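Local coordinates for beta-N-acetylglucosaminidase Nag2 (Vibrio harveyi, PDB 6EZR), which probably hydrolyses terminal non-reducing N-acetyl-D-hexosamine residues from N-acetyl-beta-D-hexosaminides, as a glycosyl hydrolase of family 20, at residues S135-Q140 and R622-L627; K554-E559 and Q612-T617; F22-H27 and H77-E82. One frame throughout, in Å; residues are numbered along the deposited sequence.

Contact 1 (S135-Q140 and R622-L627); sequences SLTHAQ and RLKGHL
One face of the His138 ring is taken by the aliphatic CG of Arg622, and at the ring's edge, in its plane, Gln140 N donates a hydrogen bond to ND1. The contact is a loop-on-helix packing: the irregular chain between strands 110-117 and 148-152 is laid across helix 616-632, the chain's last helix, which comes after the barrel strand 574-581 and two further helices. Arg622 CG sits 4.2 Å from the ring centroid, 26° off the normal, a CH-pi contact. Beyond CG the arginine bends at chi3, carrying the guanidinium, 73° from the imidazole plane, away to salt bridges with Asp618 and Glu605 and a hydrogen bond with Leu142 O. Gly625 suits the middle of the helix face because it has no side chain: the loop approaches to a CA-CA distance of 5.2 Å at Thr137, whose CG2 rests on Gly625 CA at 3.7 Å. No hydrogen bond joins the two segments directly, but the backbone of His138 bonds to Ser621, one residue earlier on the helix. Lys624, extended until its last torsion, crosses Thr137 at about a right angle and brings CD to 3.5 Å from both Ser135 O and Thr137 OG1.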
loop_
_atom_site.group_PDB
_atom_site.type_symbol
_atom_site.label_atom_id
_atom_site.label_comp_id
_atom_site.label_asym_id
_atom_site.label_seq_id
_atom_site.Cartn_x
_atom_site.Cartn_y
_atom_site.Cartn_z
ATOM N N SER A 135 -21.956 -15.753 -13.385
ATOM C CA SER A 135 -22.686 -14.497 -13.274
ATOM C C SER A 135 -23.173 -14.075 -14.648
ATOM O O SER A 135 -22.508 -14.328 -15.656
ATOM C CB SER A 135 -21.774 -13.402 -12.699
ATOM O OG SER A 135 -22.432 -12.149 -12.600
ATOM N N LEU A 136 -24.333 -13.425 -14.668
ATOM C CA LEU A 136 -24.766 -12.648 -15.827
ATOM C C LEU A 136 -23.997 -11.330 -15.882
ATOM O O LEU A 136 -23.318 -10.946 -14.928
ATOM C CB LEU A 136 -26.270 -12.354 -15.764
ATOM C CG LEU A 136 -27.229 -13.545 -15.682
ATOM C CD1 LEU A 136 -28.659 -13.023 -15.723
ATOM C CD2 LEU A 136 -26.989 -14.562 -16.794
ATOM N N THR A 137 -24.118 -10.652 -17.016
ATOM C CA THR A 137 -23.471 -9.366 -17.258
ATOM C C THR A 137 -24.517 -8.258 -17.121
ATOM O O THR A 137 -25.495 -8.219 -17.875
ATOM C CB THR A 137 -22.839 -9.339 -18.663
ATOM O OG1 THR A 137 -21.951 -10.454 -18.803
ATOM C CG2 THR A 137 -22.060 -8.051 -18.902
ATOM N N HIS A 138 -24.308 -7.375 -16.146
ATOM C CA HIS A 138 -25.212 -6.250 -15.883
ATOM C C HIS A 138 -25.034 -5.221 -16.999
ATOM O O HIS A 138 -23.914 -4.962 -17.430
ATOM C CB HIS A 138 -24.904 -5.627 -14.514
ATOM C CG HIS A 138 -26.052 -4.883 -13.903
ATOM N ND1 HIS A 138 -26.490 -3.674 -14.384
ATOM C CD2 HIS A 138 -26.824 -5.156 -12.823
ATOM C CE1 HIS A 138 -27.493 -3.237 -13.644
ATOM N NE2 HIS A 138 -27.716 -4.118 -12.688
ATOM N N ALA A 139 -26.145 -4.661 -17.473
ATOM C CA ALA A 139 -26.143 -3.753 -18.631
ATOM C C ALA A 139 -25.478 -2.414 -18.298
ATOM O O ALA A 139 -24.839 -1.808 -19.151
ATOM C CB ALA A 139 -27.566 -3.538 -19.130
ATOM N N GLN A 140 -25.680 -1.959 -17.063
ATOM C CA GLN A 140 -24.928 -0.858 -16.443
ATOM C C GLN A 140 -23.815 -1.346 -15.468
ATOM O O GLN A 140 -24.078 -1.542 -14.280
ATOM C CB GLN A 140 -25.901 0.068 -15.696
ATOM C CG GLN A 140 -26.927 0.767 -16.582
ATOM C CD GLN A 140 -28.069 -0.147 -17.023
ATOM O OE1 GLN A 140 -28.810 -0.676 -16.195
ATOM N NE2 GLN A 140 -28.206 -0.345 -18.333
ATOM N N ARG A 622 -22.032 -6.529 -12.139
ATOM C CA ARG A 622 -21.428 -5.237 -12.480
ATOM C C ARG A 622 -19.916 -5.324 -12.691
ATOM O O ARG A 622 -19.380 -4.716 -13.628
ATOM C CB ARG A 622 -21.797 -4.186 -11.437
ATOM C CG ARG A 622 -23.254 -3.776 -11.562
ATOM C CD ARG A 622 -23.647 -2.679 -10.606
ATOM N NE ARG A 622 -23.813 -3.185 -9.246
ATOM C CZ ARG A 622 -22.934 -3.079 -8.249
ATOM N NH1 ARG A 622 -21.777 -2.455 -8.399
ATOM N NH2 ARG A 622 -23.234 -3.593 -7.062
ATOM N N LEU A 623 -19.231 -6.100 -11.854
ATOM C CA LEU A 623 -17.807 -6.372 -12.072
ATOM C C LEU A 623 -17.577 -7.086 -13.410
ATOM O O LEU A 623 -16.647 -6.744 -14.151
ATOM C CB LEU A 623 -17.217 -7.181 -10.904
ATOM C CG LEU A 623 -15.727 -7.537 -10.953
ATOM C CD1 LEU A 623 -14.856 -6.291 -11.067
ATOM C CD2 LEU A 623 -15.343 -8.338 -9.714
ATOM N N LYS A 624 -18.422 -8.060 -13.728
ATOM C CA LYS A 624 -18.275 -8.807 -14.979
ATOM C C LYS A 624 -18.366 -7.894 -16.195
ATOM O O LYS A 624 -17.566 -8.018 -17.118
ATOM C CB LYS A 624 -19.306 -9.928 -15.104
ATOM C CG LYS A 624 -18.948 -10.941 -16.186
ATOM C CD LYS A 624 -20.009 -12.018 -16.313
ATOM C CE LYS A 624 -19.616 -13.084 -17.324
ATOM N NZ LYS A 624 -18.562 -13.995 -16.798
ATOM N N GLY A 625 -19.337 -6.985 -16.185
ATOM C CA GLY A 625 -19.496 -6.018 -17.274
ATOM C C GLY A 625 -18.414 -4.947 -17.311
ATOM O O GLY A 625 -18.163 -4.351 -18.356
ATOM N N HIS A 626 -17.807 -4.680 -16.157
ATOM C CA HIS A 626 -16.685 -3.760 -16.037
ATOM C C HIS A 626 -15.343 -4.324 -16.532
ATOM O O HIS A 626 -14.453 -3.552 -16.906
ATOM C CB HIS A 626 -16.557 -3.297 -14.578
ATOM C CG HIS A 626 -15.436 -2.334 -14.351
ATOM N ND1 HIS A 626 -15.423 -1.068 -14.893
ATOM C CD2 HIS A 626 -14.281 -2.460 -13.657
ATOM C CE1 HIS A 626 -14.313 -0.451 -14.531
ATOM N NE2 HIS A 626 -13.602 -1.274 -13.785
ATOM N N LEU A 627 -15.183 -5.647 -16.533
ATOM C CA LEU A 627 -13.895 -6.253 -16.942
ATOM C C LEU A 627 -13.364 -5.793 -18.320
ATOM O O LEU A 627 -12.169 -5.520 -18.437
ATOM C CB LEU A 627 -13.934 -7.786 -16.877
ATOM C CG LEU A 627 -14.311 -8.465 -15.554
ATOM C CD1 LEU A 627 -14.013 -9.955 -15.647
ATOM C CD2 LEU A 627 -13.610 -7.857 -14.336
#

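Contact 2 (K554-E559 and Q612-T617); sequences KAYNYE and QHRDWT
The chain at helix 552-556 passes the start of helix 616-632, with Tyr556 CA 7.0 Å from Trp616 CA, and the two segments then diverge, the CA atoms of Glu559 and Arg614 being 9.1 Å apart. Tyr556 and Arg614 carry most of the contact, their side chains sliding past each other in opposite directions. Arg614 NH1 sits over the centre of the Tyr556 ring, 3.4 Å above its plane, a cation-pi contact in which the guanidinium is tilted 56° to the ring instead of lying flat on it. Bends at chi2 and chi3 fold the arginine into this place. The edge of the same guanidinium faces Tyr558 O, which accepts a weak bond from NH2 whose very short modelled length is doubtful. A tyrosine suits this position because its ring receives the cation while its hydroxyl reaches further: OH accepts a weak hydrogen bond from Asp615 N at 3.2 Å and has its stronger partner in Glu605, on helix 599-608. Trp616 meets the other end of the tyrosine, CE3 lying 3.7 Å from Tyr556 CB, and the two rings are inclined at 45°. Asp615, its own carboxylate capping Asp618 N, supplies the N-cap of helix 616-632; the arrangement is thus that of a capped helix start, packed through a cation-pi pair against Tyr556 and the loop residues beyond it.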
loop_
_atom_site.group_PDB
_atom_site.type_symbol
_atom_site.label_atom_id
_atom_site.label_comp_id
_atom_site.label_asym_id
_atom_site.label_seq_id
_atom_site.Cartn_x
_atom_site.Cartn_y
_atom_site.Cartn_z
ATOM N N LYS A 554 -14.795 -12.347 0.459
ATOM C CA LYS A 554 -14.501 -11.882 1.819
ATOM C C LYS A 554 -14.340 -10.357 1.835
ATOM O O LYS A 554 -14.835 -9.671 2.725
ATOM C CB LYS A 554 -13.231 -12.554 2.335
ATOM C CG LYS A 554 -12.890 -12.259 3.785
ATOM C CD LYS A 554 -11.649 -13.046 4.234
ATOM C CE LYS A 554 -10.918 -12.354 5.378
ATOM N NZ LYS A 554 -9.499 -12.792 5.505
ATOM N N ALA A 555 -13.630 -9.851 0.834
ATOM C CA ALA A 555 -13.453 -8.424 0.642
ATOM C C ALA A 555 -14.811 -7.725 0.510
ATOM O O ALA A 555 -15.055 -6.720 1.188
ATOM C CB ALA A 555 -12.576 -8.169 -0.579
ATOM N N TYR A 556 -15.701 -8.297 -0.308
ATOM C CA TYR A 556 -17.035 -7.727 -0.491
ATOM C C TYR A 556 -17.926 -7.782 0.764
ATOM O O TYR A 556 -18.732 -6.869 0.981
ATOM C CB TYR A 556 -17.776 -8.324 -1.696
ATOM C CG TYR A 556 -18.918 -7.412 -2.100
ATOM C CD1 TYR A 556 -18.704 -6.340 -2.967
ATOM C CD2 TYR A 556 -20.184 -7.558 -1.540
ATOM C CE1 TYR A 556 -19.734 -5.472 -3.301
ATOM C CE2 TYR A 556 -21.217 -6.696 -1.869
ATOM C CZ TYR A 556 -20.987 -5.656 -2.748
ATOM O OH TYR A 556 -22.018 -4.809 -3.067
ATOM N N ASN A 557 -17.776 -8.812 1.597
ATOM C CA ASN A 557 -18.570 -8.931 2.825
ATOM C C ASN A 557 -18.187 -7.935 3.927
ATOM O O ASN A 557 -18.863 -7.862 4.954
ATOM C CB ASN A 557 -18.503 -10.364 3.374
ATOM C CG ASN A 557 -19.225 -11.368 2.485
ATOM O OD1 ASN A 557 -20.078 -10.999 1.662
ATOM N ND2 ASN A 557 -18.880 -12.647 2.637
ATOM N N TYR A 558 -17.097 -7.195 3.731
ATOM C CA TYR A 558 -16.731 -6.116 4.637
ATOM C C TYR A 558 -17.761 -5.000 4.541
ATOM O O TYR A 558 -17.772 -4.240 3.572
ATOM C CB TYR A 558 -15.336 -5.582 4.307
ATOM C CG TYR A 558 -14.918 -4.379 5.127
ATOM C CD1 TYR A 558 -15.071 -4.360 6.511
ATOM C CD2 TYR A 558 -14.349 -3.267 4.514
ATOM C CE1 TYR A 558 -14.682 -3.259 7.254
ATOM C CE2 TYR A 558 -13.950 -2.165 5.246
ATOM C CZ TYR A 558 -14.117 -2.160 6.614
ATOM O OH TYR A 558 -13.723 -1.052 7.328
ATOM N N GLU A 559 -18.632 -4.947 5.548
ATOM C CA GLU A 559 -19.680 -3.940 5.671
ATOM C C GLU A 559 -19.334 -3.031 6.855
ATOM O O GLU A 559 -19.660 -3.354 7.999
ATOM C CB GLU A 559 -21.047 -4.625 5.845
ATOM C CG GLU A 559 -21.664 -5.076 4.519
ATOM C CD GLU A 559 -22.875 -5.990 4.671
ATOM O OE1 GLU A 559 -22.764 -7.022 5.367
ATOM O OE2 GLU A 559 -23.937 -5.688 4.071
ATOM N N GLN A 612 -27.738 -0.804 2.263
ATOM C CA GLN A 612 -29.023 -1.252 1.682
ATOM C C GLN A 612 -29.002 -1.498 0.157
ATOM O O GLN A 612 -29.792 -2.294 -0.351
ATOM C CB GLN A 612 -30.193 -0.316 2.074
ATOM C CG GLN A 612 -30.022 1.188 1.810
ATOM C CD GLN A 612 -29.346 1.967 2.951
ATOM O OE1 GLN A 612 -28.649 1.391 3.800
ATOM N NE2 GLN A 612 -29.527 3.288 2.954
ATOM N N HIS A 613 -28.091 -0.838 -0.557
ATOM C CA HIS A 613 -27.930 -1.012 -2.014
ATOM C C HIS A 613 -26.779 -1.927 -2.421
ATOM O O HIS A 613 -26.444 -2.001 -3.602
ATOM C CB HIS A 613 -27.741 0.350 -2.672
ATOM C CG HIS A 613 -28.792 1.339 -2.288
ATOM N ND1 HIS A 613 -28.505 2.495 -1.600
ATOM C CD2 HIS A 613 -30.133 1.322 -2.458
ATOM C CE1 HIS A 613 -29.623 3.162 -1.381
ATOM N NE2 HIS A 613 -30.625 2.472 -1.893
ATOM N N ARG A 614 -26.196 -2.624 -1.449
ATOM C CA ARG A 614 -25.108 -3.573 -1.672
ATOM C C ARG A 614 -25.632 -5.009 -1.775
ATOM O O ARG A 614 -26.480 -5.413 -0.991
ATOM C CB ARG A 614 -24.130 -3.478 -0.507
ATOM C CG ARG A 614 -23.397 -2.156 -0.428
ATOM C CD ARG A 614 -21.903 -2.342 -0.618
ATOM N NE ARG A 614 -21.220 -2.642 0.640
ATOM C CZ ARG A 614 -20.075 -3.319 0.768
ATOM N NH1 ARG A 614 -19.438 -3.840 -0.277
ATOM N NH2 ARG A 614 -19.569 -3.489 1.978
ATOM N N ASP A 615 -25.102 -5.773 -2.727
ATOM C CA ASP A 615 -25.498 -7.177 -2.944
ATOM C C ASP A 615 -24.428 -7.911 -3.770
ATOM O O ASP A 615 -24.059 -7.459 -4.857
ATOM C CB ASP A 615 -26.857 -7.261 -3.653
ATOM C CG ASP A 615 -27.344 -8.700 -3.816
ATOM O OD1 ASP A 615 -27.919 -9.251 -2.855
ATOM O OD2 ASP A 615 -27.140 -9.290 -4.897
ATOM N N TRP A 616 -23.956 -9.046 -3.258
ATOM C CA TRP A 616 -22.824 -9.792 -3.851
ATOM C C TRP A 616 -23.078 -10.276 -5.281
ATOM O O TRP A 616 -22.204 -10.157 -6.154
ATOM C CB TRP A 616 -22.480 -10.968 -2.940
ATOM C CG TRP A 616 -21.548 -12.019 -3.466
ATOM C CD1 TRP A 616 -21.821 -13.347 -3.588
ATOM C CD2 TRP A 616 -20.195 -11.850 -3.888
ATOM N NE1 TRP A 616 -20.728 -14.020 -4.067
ATOM C CE2 TRP A 616 -19.711 -13.128 -4.258
ATOM C CE3 TRP A 616 -19.340 -10.744 -3.999
ATOM C CZ2 TRP A 616 -18.407 -13.334 -4.738
ATOM C CZ3 TRP A 616 -18.041 -10.948 -4.471
ATOM C CH2 TRP A 616 -17.590 -12.237 -4.838
ATOM N N THR A 617 -24.271 -10.821 -5.512
ATOM C CA THR A 617 -24.683 -11.265 -6.851
ATOM C C THR A 617 -24.717 -10.089 -7.836
ATOM O O THR A 617 -24.111 -10.156 -8.910
ATOM C CB THR A 617 -26.064 -11.959 -6.804
ATOM O OG1 THR A 617 -26.018 -13.042 -5.863
ATOM C CG2 THR A 617 -26.469 -12.508 -8.169
#

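Contact 3 (F22-H27 and H77-E82); sequences FGLTFH and HHYYCE
Leu24 O is gripped by two neighbouring residues of the other strand: Cys81 N donates a nearly straight hydrogen bond of 2.8 Å to it, and Tyr80 CA adds a CA-H...O contact at 3.4 Å. Phe26 O is held likewise by Tyr79 N and His78 CA. Leu24 N and Phe26 N return bonds to Cys81 O and Tyr79 O, so Leu24-Cys81 and Phe26-Tyr79 are the hydrogen-bonded pairs of an antiparallel ladder, with Gly23-Glu82, Thr25-Tyr80 and His27-His78 as its non-hydrogen-bonded pairs. On the face carrying these last residues, His27 ND1 and His78 ND1 share a hydrogen bond of 3.2 Å whose donor could be either; His78 ND1 meets the edge of the His27 ring, and the ring planes stand 86° apart. Asp9 hydrogen-bonds His27 NE2, which together with the ND1 bond would restrain the turn of that imidazole. Tyr80, CG anti to its own N (chi1 -178°), reaches across to the neighbouring strand, where Tyr80 CE1 lies 3.9 Å from Gly23 CA, a position suited to glycine because the ring lies so close. Tyr80 OH donates to the anti lone pair of Glu82 OE1 at 2.6 Å, while OE2 forms a salt bridge with Arg21. The opposite face is apolar and buried: Phe26 CB lies 4.3 Å from Tyr79 CD2, at the edge of that ring, and Leu24 CD2 is 4.4 Å from Tyr79 CE2. Bulky hydrophobic residues suit this inward side, and Tyr79 OH finds a partner in Asn54 O. Strand 78-85 is outermost in the sheet within this chain, strand 19-28 lies between it and strand 6-16, and the face with Leu24, Phe26, Tyr79 and Cys81 packs against strands 38-42 and 63-67, as in a beta-sandwich.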
loop_
_atom_site.group_PDB
_atom_site.type_symbol
_atom_site.label_atom_id
_atom_site.label_comp_id
_atom_site.label_asym_id
_atom_site.label_seq_id
_atom_site.Cartn_x
_atom_site.Cartn_y
_atom_site.Cartn_z
ATOM N N PHE A 22 12.779 -27.139 8.557
ATOM C CA PHE A 22 13.118 -27.283 7.151
ATOM C C PHE A 22 14.491 -27.910 6.954
ATOM O O PHE A 22 15.397 -27.720 7.770
ATOM C CB PHE A 22 13.121 -25.926 6.446
ATOM C CG PHE A 22 11.819 -25.179 6.540
ATOM C CD1 PHE A 22 10.832 -25.339 5.575
ATOM C CD2 PHE A 22 11.588 -24.303 7.589
ATOM C CE1 PHE A 22 9.633 -24.635 5.664
ATOM C CE2 PHE A 22 10.400 -23.598 7.681
ATOM C CZ PHE A 22 9.421 -23.761 6.719
ATOM N N GLY A 23 14.619 -28.658 5.854
ATOM C CA GLY A 23 15.898 -29.116 5.355
ATOM C C GLY A 23 16.270 -28.211 4.210
ATOM O O GLY A 23 15.435 -27.901 3.366
ATOM N N LEU A 24 17.516 -27.761 4.202
ATOM C CA LEU A 24 18.066 -26.947 3.124
ATOM C C LEU A 24 19.219 -27.725 2.523
ATOM O O LEU A 24 20.198 -27.983 3.227
ATOM C CB LEU A 24 18.579 -25.608 3.675
ATOM C CG LEU A 24 19.262 -24.618 2.720
ATOM C CD1 LEU A 24 19.169 -23.203 3.270
ATOM C CD2 LEU A 24 20.729 -24.963 2.451
ATOM N N THR A 25 19.117 -28.076 1.240
ATOM C CA THR A 25 20.231 -28.692 0.503
ATOM C C THR A 25 20.757 -27.751 -0.582
ATOM O O THR A 25 20.012 -27.347 -1.453
ATOM C CB THR A 25 19.827 -30.029 -0.153
ATOM O OG1 THR A 25 19.051 -30.801 0.766
ATOM C CG2 THR A 25 21.063 -30.835 -0.534
ATOM N N PHE A 26 22.041 -27.411 -0.507
ATOM C CA PHE A 26 22.735 -26.665 -1.559
ATOM C C PHE A 26 23.622 -27.608 -2.385
ATOM O O PHE A 26 24.432 -28.363 -1.825
ATOM C CB PHE A 26 23.579 -25.535 -0.975
ATOM C CG PHE A 26 24.378 -24.794 -2.007
ATOM C CD1 PHE A 26 23.799 -23.789 -2.761
ATOM C CD2 PHE A 26 25.707 -25.124 -2.248
ATOM C CE1 PHE A 26 24.532 -23.111 -3.725
ATOM C CE2 PHE A 26 26.443 -24.453 -3.215
ATOM C CZ PHE A 26 25.852 -23.444 -3.956
ATOM N N HIS A 27 23.477 -27.517 -3.710
ATOM C CA HIS A 27 24.133 -28.422 -4.661
ATOM C C HIS A 27 25.184 -27.688 -5.497
ATOM O O HIS A 27 24.850 -26.788 -6.269
ATOM C CB HIS A 27 23.113 -29.044 -5.636
ATOM C CG HIS A 27 21.860 -29.551 -4.995
ATOM N ND1 HIS A 27 21.831 -30.655 -4.177
ATOM C CD2 HIS A 27 20.578 -29.132 -5.096
ATOM C CE1 HIS A 27 20.595 -30.884 -3.781
ATOM N NE2 HIS A 27 19.813 -29.972 -4.324
ATOM N N HIS A 77 29.068 -32.258 -5.038
ATOM C CA HIS A 77 28.749 -32.538 -3.640
ATOM C C HIS A 77 27.633 -31.617 -3.131
ATOM O O HIS A 77 27.281 -30.609 -3.758
ATOM C CB HIS A 77 30.002 -32.442 -2.759
ATOM C CG HIS A 77 30.892 -33.646 -2.834
ATOM N ND1 HIS A 77 31.206 -34.273 -4.022
ATOM C CD2 HIS A 77 31.554 -34.322 -1.866
ATOM C CE1 HIS A 77 32.010 -35.293 -3.779
ATOM N NE2 HIS A 77 32.236 -35.345 -2.479
ATOM N N HIS A 78 27.083 -32.006 -1.986
ATOM C CA HIS A 78 25.905 -31.375 -1.397
ATOM C C HIS A 78 26.223 -30.862 0.015
ATOM O O HIS A 78 26.930 -31.529 0.778
ATOM C CB HIS A 78 24.757 -32.386 -1.356
ATOM C CG HIS A 78 24.650 -33.237 -2.590
ATOM N ND1 HIS A 78 24.163 -32.759 -3.785
ATOM C CD2 HIS A 78 24.966 -34.535 -2.810
ATOM C CE1 HIS A 78 24.173 -33.721 -4.687
ATOM N NE2 HIS A 78 24.657 -34.810 -4.121
ATOM N N TYR A 79 25.725 -29.666 0.335
ATOM C CA TYR A 79 25.772 -29.119 1.704
ATOM C C TYR A 79 24.354 -29.091 2.292
ATOM O O TYR A 79 23.449 -28.475 1.712
ATOM C CB TYR A 79 26.397 -27.718 1.711
ATOM C CG TYR A 79 26.140 -26.901 2.967
ATOM C CD1 TYR A 79 26.974 -27.002 4.089
ATOM C CD2 TYR A 79 25.073 -26.010 3.022
ATOM C CE1 TYR A 79 26.732 -26.244 5.232
ATOM C CE2 TYR A 79 24.824 -25.251 4.152
ATOM C CZ TYR A 79 25.648 -25.368 5.253
ATOM O OH TYR A 79 25.368 -24.591 6.350
ATOM N N TYR A 80 24.178 -29.755 3.438
ATOM C CA TYR A 80 22.875 -29.865 4.106
ATOM C C TYR A 80 22.829 -29.044 5.404
ATOM O O TYR A 80 23.744 -29.122 6.225
ATOM C CB TYR A 80 22.553 -31.338 4.378
ATOM C CG TYR A 80 21.198 -31.603 5.019
ATOM C CD1 TYR A 80 19.994 -31.455 4.298
ATOM C CD2 TYR A 80 21.119 -32.031 6.347
ATOM C CE1 TYR A 80 18.763 -31.712 4.903
ATOM C CE2 TYR A 80 19.902 -32.286 6.952
ATOM C CZ TYR A 80 18.731 -32.124 6.240
ATOM O OH TYR A 80 17.559 -32.396 6.904
ATOM N N CYS A 81 21.767 -28.255 5.572
ATOM C CA CYS A 81 21.506 -27.532 6.829
ATOM C C CYS A 81 20.015 -27.509 7.195
ATOM O O CYS A 81 19.157 -27.256 6.339
ATOM C CB CYS A 81 22.019 -26.101 6.732
ATOM S SG CYS A 81 21.918 -25.178 8.279
ATOM N N GLU A 82 19.718 -27.787 8.465
ATOM C CA GLU A 82 18.373 -27.638 9.014
ATOM C C GLU A 82 18.223 -26.349 9.794
ATOM O O GLU A 82 19.173 -25.860 10.406
ATOM C CB GLU A 82 18.029 -28.798 9.920
ATOM C CG GLU A 82 17.760 -30.069 9.146
ATOM C CD GLU A 82 17.538 -31.267 10.032
ATOM O OE1 GLU A 82 17.463 -32.390 9.487
ATOM O OE2 GLU A 82 17.410 -31.087 11.266
#

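From the N terminus, contact 3 closes first: strand 19-28 and strand 78-85 pair at one border of the N-terminal beta sheet, and the 49 residues between the two segments contain strands but no helix. The chain then completes that sheet and, in the loop before strand 148-152, opens contact 1, which closes only at 622-627 after the whole catalytic barrel. Contact 2 is nested inside this long loop, tying helix 552-556 to the beginning of helix 616-632. That helix is common to contacts 1 and 2, whose centres are 16 Å apart, whereas contact 3 stands in series with both, its centre 51 Å from that of contact 1 and 48 Å from that of contact 2.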